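Side-chain contacts in peptide amidase (Stenotrophomonas maltophilia, PDB 1M22), which probably hydrolyses amide bonds, as an amidase signature enzyme acting on peptide amides: residues D87-A92 against V180-E185; G207-D212 against A236-I241. One frame throughout, in Å; residues are numbered along the deposited sequence.

Contact 1: residues D87-A92 against V180-E185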
loop_
_atom_site.group_PDB
_atom_site.type_symbol
_atom_site.label_atom_id
_atom_site.label_comp_id
_atom_site.label_asym_id
_atom_site.label_seq_id
_atom_site.Cartn_x
_atom_site.Cartn_y
_atom_site.Cartn_z
ATOM N N ASP A 87 -2.713 -9.757 -3.160
ATOM C CA ASP A 87 -3.703 -10.734 -3.585
ATOM C C ASP A 87 -5.185 -10.434 -3.419
ATOM O O ASP A 87 -6.004 -11.353 -3.323
ATOM C CB ASP A 87 -3.382 -12.115 -3.006
ATOM C CG ASP A 87 -4.056 -13.236 -3.784
ATOM O OD1 ASP A 87 -4.102 -13.149 -5.033
ATOM O OD2 ASP A 87 -4.530 -14.202 -3.156
ATOM N N ASN A 88 -5.536 -9.153 -3.365
ATOM C CA ASN A 88 -6.946 -8.781 -3.360
ATOM C C ASN A 88 -7.221 -8.048 -4.683
ATOM O O ASN A 88 -8.336 -7.595 -4.937
ATOM C CB ASN A 88 -7.337 -7.917 -2.143
ATOM C CG ASN A 88 -6.522 -6.647 -2.008
ATOM O OD1 ASN A 88 -5.537 -6.436 -2.708
ATOM N ND2 ASN A 88 -6.933 -5.792 -1.076
ATOM N N ILE A 89 -6.196 -7.976 -5.533
ATOM C CA ILE A 89 -6.288 -7.319 -6.842
ATOM C C ILE A 89 -6.382 -8.381 -7.945
ATOM O O ILE A 89 -5.486 -9.214 -8.090
ATOM C CB ILE A 89 -5.037 -6.438 -7.104
ATOM C CG1 ILE A 89 -4.893 -5.389 -5.996
ATOM C CG2 ILE A 89 -5.138 -5.778 -8.480
ATOM C CD1 ILE A 89 -3.585 -4.605 -6.039
ATOM N N ASN A 90 -7.462 -8.351 -8.723
ATOM C CA ASN A 90 -7.664 -9.322 -9.800
ATOM C C ASN A 90 -6.553 -9.272 -10.845
ATOM O O ASN A 90 -6.197 -8.198 -11.331
ATOM C CB ASN A 90 -8.999 -9.073 -10.514
ATOM C CG ASN A 90 -10.206 -9.288 -9.619
ATOM O OD1 ASN A 90 -10.085 -9.685 -8.464
ATOM N ND2 ASN A 90 -11.391 -9.026 -10.166
ATOM N N ALA A 91 -6.025 -10.439 -11.206
ATOM C CA ALA A 91 -4.969 -10.517 -12.210
ATOM C C ALA A 91 -4.860 -11.923 -12.788
ATOM O O ALA A 91 -4.387 -12.842 -12.122
ATOM C CB ALA A 91 -3.628 -10.096 -11.607
ATOM N N ALA A 92 -5.306 -12.088 -14.027
ATOM C CA ALA A 92 -5.232 -13.384 -14.685
ATOM C C ALA A 92 -3.764 -13.689 -14.974
ATOM O O ALA A 92 -2.960 -12.774 -15.157
ATOM C CB ALA A 92 -6.031 -13.355 -15.980
ATOM N N VAL A 180 9.026 -3.243 -7.949
ATOM C CA VAL A 180 8.020 -2.485 -7.212
ATOM C C VAL A 180 6.818 -3.389 -6.949
ATOM O O VAL A 180 6.756 -4.515 -7.449
ATOM C CB VAL A 180 7.546 -1.256 -8.023
ATOM C CG1 VAL A 180 8.693 -0.274 -8.206
ATOM C CG2 VAL A 180 7.014 -1.701 -9.382
ATOM N N ALA A 181 5.862 -2.893 -6.174
ATOM C CA ALA A 181 4.664 -3.661 -5.863
ATOM C C ALA A 181 3.463 -2.749 -5.665
ATOM O O ALA A 181 3.606 -1.536 -5.494
ATOM C CB ALA A 181 4.883 -4.504 -4.606
ATOM N N ILE A 182 2.278 -3.347 -5.706
ATOM C CA ILE A 182 1.038 -2.613 -5.500
ATOM C C ILE A 182 0.377 -3.141 -4.233
ATOM O O ILE A 182 0.292 -4.359 -4.020
ATOM C CB ILE A 182 0.029 -2.812 -6.662
ATOM C CG1 ILE A 182 0.672 -2.471 -8.008
ATOM C CG2 ILE A 182 -1.200 -1.938 -6.428
ATOM C CD1 ILE A 182 1.122 -1.035 -8.135
ATOM N N GLY A 183 -0.073 -2.222 -3.389
ATOM C CA GLY A 183 -0.776 -2.607 -2.181
ATOM C C GLY A 183 -2.111 -1.886 -2.190
ATOM O O GLY A 183 -2.450 -1.223 -3.171
ATOM N N THR A 184 -2.890 -2.042 -1.124
ATOM C CA THR A 184 -4.161 -1.333 -1.009
ATOM C C THR A 184 -4.303 -0.870 0.429
ATOM O O THR A 184 -3.742 -1.473 1.348
ATOM C CB THR A 184 -5.418 -2.194 -1.375
ATOM O OG1 THR A 184 -5.676 -3.152 -0.342
ATOM C CG2 THR A 184 -5.233 -2.897 -2.705
ATOM N N GLU A 185 -5.035 0.221 0.618
ATOM C CA GLU A 185 -5.251 0.749 1.951
ATOM C C GLU A 185 -6.696 1.148 2.178
ATOM O O GLU A 185 -7.352 1.712 1.296
ATOM C CB GLU A 185 -4.355 1.973 2.223
ATOM C CG GLU A 185 -4.633 2.613 3.598
ATOM C CD GLU A 185 -3.470 3.420 4.175
ATOM O OE1 GLU A 185 -2.297 3.128 3.853
ATOM O OE2 GLU A 185 -3.735 4.336 4.987
#
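The amide of Asn88 takes the Thr184 hydroxyl in its own plane, beyond its nitrogen and only 1° out. The hydrogen bond from Asn88 ND2 to Thr184 OG1 is 3.0 Å long and nearly straight, with an N-H...O angle of 169°. Thr184 CG2 lies between the two ends, off the plane to one side, 3.6 Å from Asn88 OD1 and almost as close to Asn88 ND2. On that same side of the amide, Ile89 CG1 approaches Asn88 OD1 from the next residue, at 3.5 Å. OD1 is therefore bordered by carbon. It is buried and has no hydrogen-bonding partner in the model, so across this contact the amide is bonded through its NH2 end. The Asn88 side chain reaches the strand with CG placed between its own backbone N and carbonyl carbon (chi1 57°).

Strands 82-86 and 180-185 are parallel neighbours in the large mixed sheet of the amidase fold, and residues 87-92 begin the loop that leaves the first of them. That loop follows Lys86, an active-site residue of the Ser-Ser-Lys triad completed by Ser165 and Ser189. Thr184 OG1 also hydrogen-bonds Lys86 NZ. The threonine hydroxyl thus joins Asn88 to the catalytic lysine, and Asn88 stands in the second shell. The Ser165 side chain is about 5 Å from that of Thr184.

Beside the polar pair lies an apolar one. The end of Ile89 crosses Ile182 at about a right angle, bringing Ile89 CD1 to 3.6 Å from Ile182 CG2. That branch of Ile182 does the touching, while its longer arm leads away from the loop. Ile89 also runs past Thr184 in the opposite sense, with Ile89 CD1 4.1 Å from Thr184 CG2. Val114 of helix 112-119 packs against Ile89, and Leu117 of the same helix against Ile182.

Contact 2: residues G207-D212 against A236-I241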
loop_
_atom_site.group_PDB
_atom_site.type_symbol
_atom_site.label_atom_id
_atom_site.label_comp_id
_atom_site.label_asym_id
_atom_site.label_seq_id
_atom_site.Cartn_x
_atom_site.Cartn_y
_atom_site.Cartn_z
ATOM N N GLY A 207 -10.034 7.966 -5.581
ATOM C CA GLY A 207 -10.536 8.408 -6.867
ATOM C C GLY A 207 -9.433 8.608 -7.890
ATOM O O GLY A 207 -9.716 8.699 -9.084
ATOM N N LEU A 208 -8.181 8.683 -7.444
ATOM C CA LEU A 208 -7.077 8.863 -8.383
ATOM C C LEU A 208 -6.813 7.574 -9.152
ATOM O O LEU A 208 -6.528 7.604 -10.347
ATOM C CB LEU A 208 -5.795 9.284 -7.652
ATOM C CG LEU A 208 -4.586 9.520 -8.574
ATOM C CD1 LEU A 208 -4.860 10.705 -9.495
ATOM C CD2 LEU A 208 -3.337 9.774 -7.736
ATOM N N VAL A 209 -6.915 6.447 -8.451
ATOM C CA VAL A 209 -6.678 5.126 -9.026
ATOM C C VAL A 209 -7.934 4.269 -8.888
ATOM O O VAL A 209 -8.500 4.149 -7.800
ATOM C CB VAL A 209 -5.505 4.415 -8.309
ATOM C CG1 VAL A 209 -5.255 3.048 -8.937
ATOM C CG2 VAL A 209 -4.251 5.280 -8.375
ATOM N N SER A 210 -8.361 3.659 -9.987
ATOM C CA SER A 210 -9.562 2.837 -9.963
ATOM C C SER A 210 -9.504 1.669 -8.985
ATOM O O SER A 210 -8.480 0.999 -8.860
ATOM C CB SER A 210 -9.840 2.288 -11.360
ATOM O OG SER A 210 -11.002 1.477 -11.347
ATOM N N ARG A 211 -10.622 1.430 -8.302
ATOM C CA ARG A 211 -10.726 0.308 -7.378
ATOM C C ARG A 211 -11.424 -0.865 -8.068
ATOM O O ARG A 211 -11.696 -1.890 -7.439
ATOM C CB ARG A 211 -11.524 0.684 -6.120
ATOM C CG ARG A 211 -10.782 1.532 -5.083
ATOM C CD ARG A 211 -10.780 3.012 -5.440
ATOM N NE ARG A 211 -12.138 3.528 -5.606
ATOM C CZ ARG A 211 -12.983 3.775 -4.609
ATOM N NH1 ARG A 211 -12.623 3.572 -3.348
ATOM N NH2 ARG A 211 -14.214 4.193 -4.879
ATOM N N ASP A 212 -11.712 -0.739 -9.359
ATOM C CA ASP A 212 -12.387 -1.840 -10.028
ATOM C C ASP A 212 -11.489 -3.072 -10.071
ATOM O O ASP A 212 -10.281 -2.980 -10.305
ATOM C CB ASP A 212 -12.824 -1.448 -11.442
ATOM C CG ASP A 212 -13.957 -2.332 -11.960
ATOM O OD1 ASP A 212 -15.002 -2.435 -11.276
ATOM O OD2 ASP A 212 -13.803 -2.923 -13.044
ATOM N N ALA A 236 6.805 6.601 -10.477
ATOM C CA ALA A 236 6.699 5.950 -11.778
ATOM C C ALA A 236 5.472 5.043 -11.806
ATOM O O ALA A 236 4.723 5.017 -12.782
ATOM C CB ALA A 236 7.957 5.140 -12.064
ATOM N N VAL A 237 5.262 4.296 -10.728
ATOM C CA VAL A 237 4.111 3.410 -10.661
ATOM C C VAL A 237 2.800 4.195 -10.639
ATOM O O VAL A 237 1.848 3.840 -11.338
ATOM C CB VAL A 237 4.191 2.493 -9.420
ATOM C CG1 VAL A 237 2.914 1.684 -9.286
ATOM C CG2 VAL A 237 5.380 1.552 -9.552
ATOM N N LEU A 238 2.749 5.270 -9.855
ATOM C CA LEU A 238 1.533 6.077 -9.774
ATOM C C LEU A 238 1.173 6.631 -11.149
ATOM O O LEU A 238 0.003 6.676 -11.527
ATOM C CB LEU A 238 1.708 7.231 -8.778
ATOM C CG LEU A 238 0.415 7.978 -8.421
ATOM C CD1 LEU A 238 -0.522 7.042 -7.665
ATOM C CD2 LEU A 238 0.729 9.198 -7.575
ATOM N N THR A 239 2.186 7.044 -11.903
ATOM C CA THR A 239 1.969 7.590 -13.236
ATOM C C THR A 239 1.255 6.578 -14.134
ATOM O O THR A 239 0.407 6.941 -14.947
ATOM C CB THR A 239 3.313 7.990 -13.884
ATOM O OG1 THR A 239 3.930 9.027 -13.107
ATOM C CG2 THR A 239 3.098 8.491 -15.308
ATOM N N ALA A 240 1.593 5.305 -13.974
ATOM C CA ALA A 240 0.991 4.259 -14.790
ATOM C C ALA A 240 -0.408 3.815 -14.353
ATOM O O ALA A 240 -1.242 3.488 -15.199
ATOM C CB ALA A 240 1.922 3.048 -14.840
ATOM N N ILE A 241 -0.677 3.804 -13.049
ATOM C CA ILE A 241 -1.978 3.338 -12.575
ATOM C C ILE A 241 -3.067 4.393 -12.415
ATOM O O ILE A 241 -4.248 4.049 -12.372
ATOM C CB ILE A 241 -1.848 2.549 -11.241
ATOM C CG1 ILE A 241 -1.342 3.453 -10.115
ATOM C CG2 ILE A 241 -0.911 1.359 -11.438
ATOM C CD1 ILE A 241 -1.263 2.752 -8.760
HETATM O O HOH W 1 -7.018 4.047 -12.448
#
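Val209 and Ile241 make the main apolar contact between the loop 207-212 and the end of helix 231-241. Val209 points both methyls at the helix. Val209 CG2 packs 3.9 Å from Ile241 CG1, and the two side chains meet at a slant. The Ile241 chain starts between its own backbone N and carbonyl carbon (chi1 64°), and from there both CG1 and CD1 lie against the valine. The other methyl, Val209 CG1, rests 3.7 Å from the backbone oxygen Ile241 O. One turn back, Leu238 extends this apolar patch. Leu238 CD1 is 4.2 Å from Val209 CG2 and 3.9 Å from Leu208 CD2. The two leucines cross at about a right angle, and Leu208 CD2 touches both methyls of Leu238. Helix 112-119 also borders the patch, through Leu113 on Val209 and Leu117 on Ile241.

The polar link runs through one water. It accepts a hydrogen bond from Ser210 N and donates one to Ile241 O, both 2.8 Å long. The same carbonyl oxygen is thus in contact with a methyl and bonded to the water.

Ser210 and Arg211 turn their polar ends to the loop itself or to partners elsewhere. Ser210 OG accepts from Asp212 N at 3.1 Å, which forms an ST turn. That hydroxyl also bonds Asp245. Arg211 turns from the helix to form a salt bridge with Asp248, and a second one with a bound buffer molecule that probably came from the crystallisation liquor.

The direct contact between loop and helix is thus made by branched aliphatic chains, whose packing has no strict directional demand. The bridging water supplies the directional part: it satisfies a backbone NH and a backbone C=O that do not bond each other directly.

In the fold
The chain leaves strand 82-86 and enters the loop 87-92. Contact 1 closes a long loop when strand 180-185 returns beside it. Only afterwards does contact 2 open, at 207-212, and close a much shorter loop at helix 231-241. The two closures follow in series, so they neither nest nor cross. In space they adjoin. Val237 of the helix packs on strand 180-185, with Val237 CG1 3.5 Å from Ile182 CD1. Helix 112-119, from within the first loop, touches residues of both contacts. Together they tie the large mixed sheet to two covering helices and to the loops after strands 82-86 and 200-203.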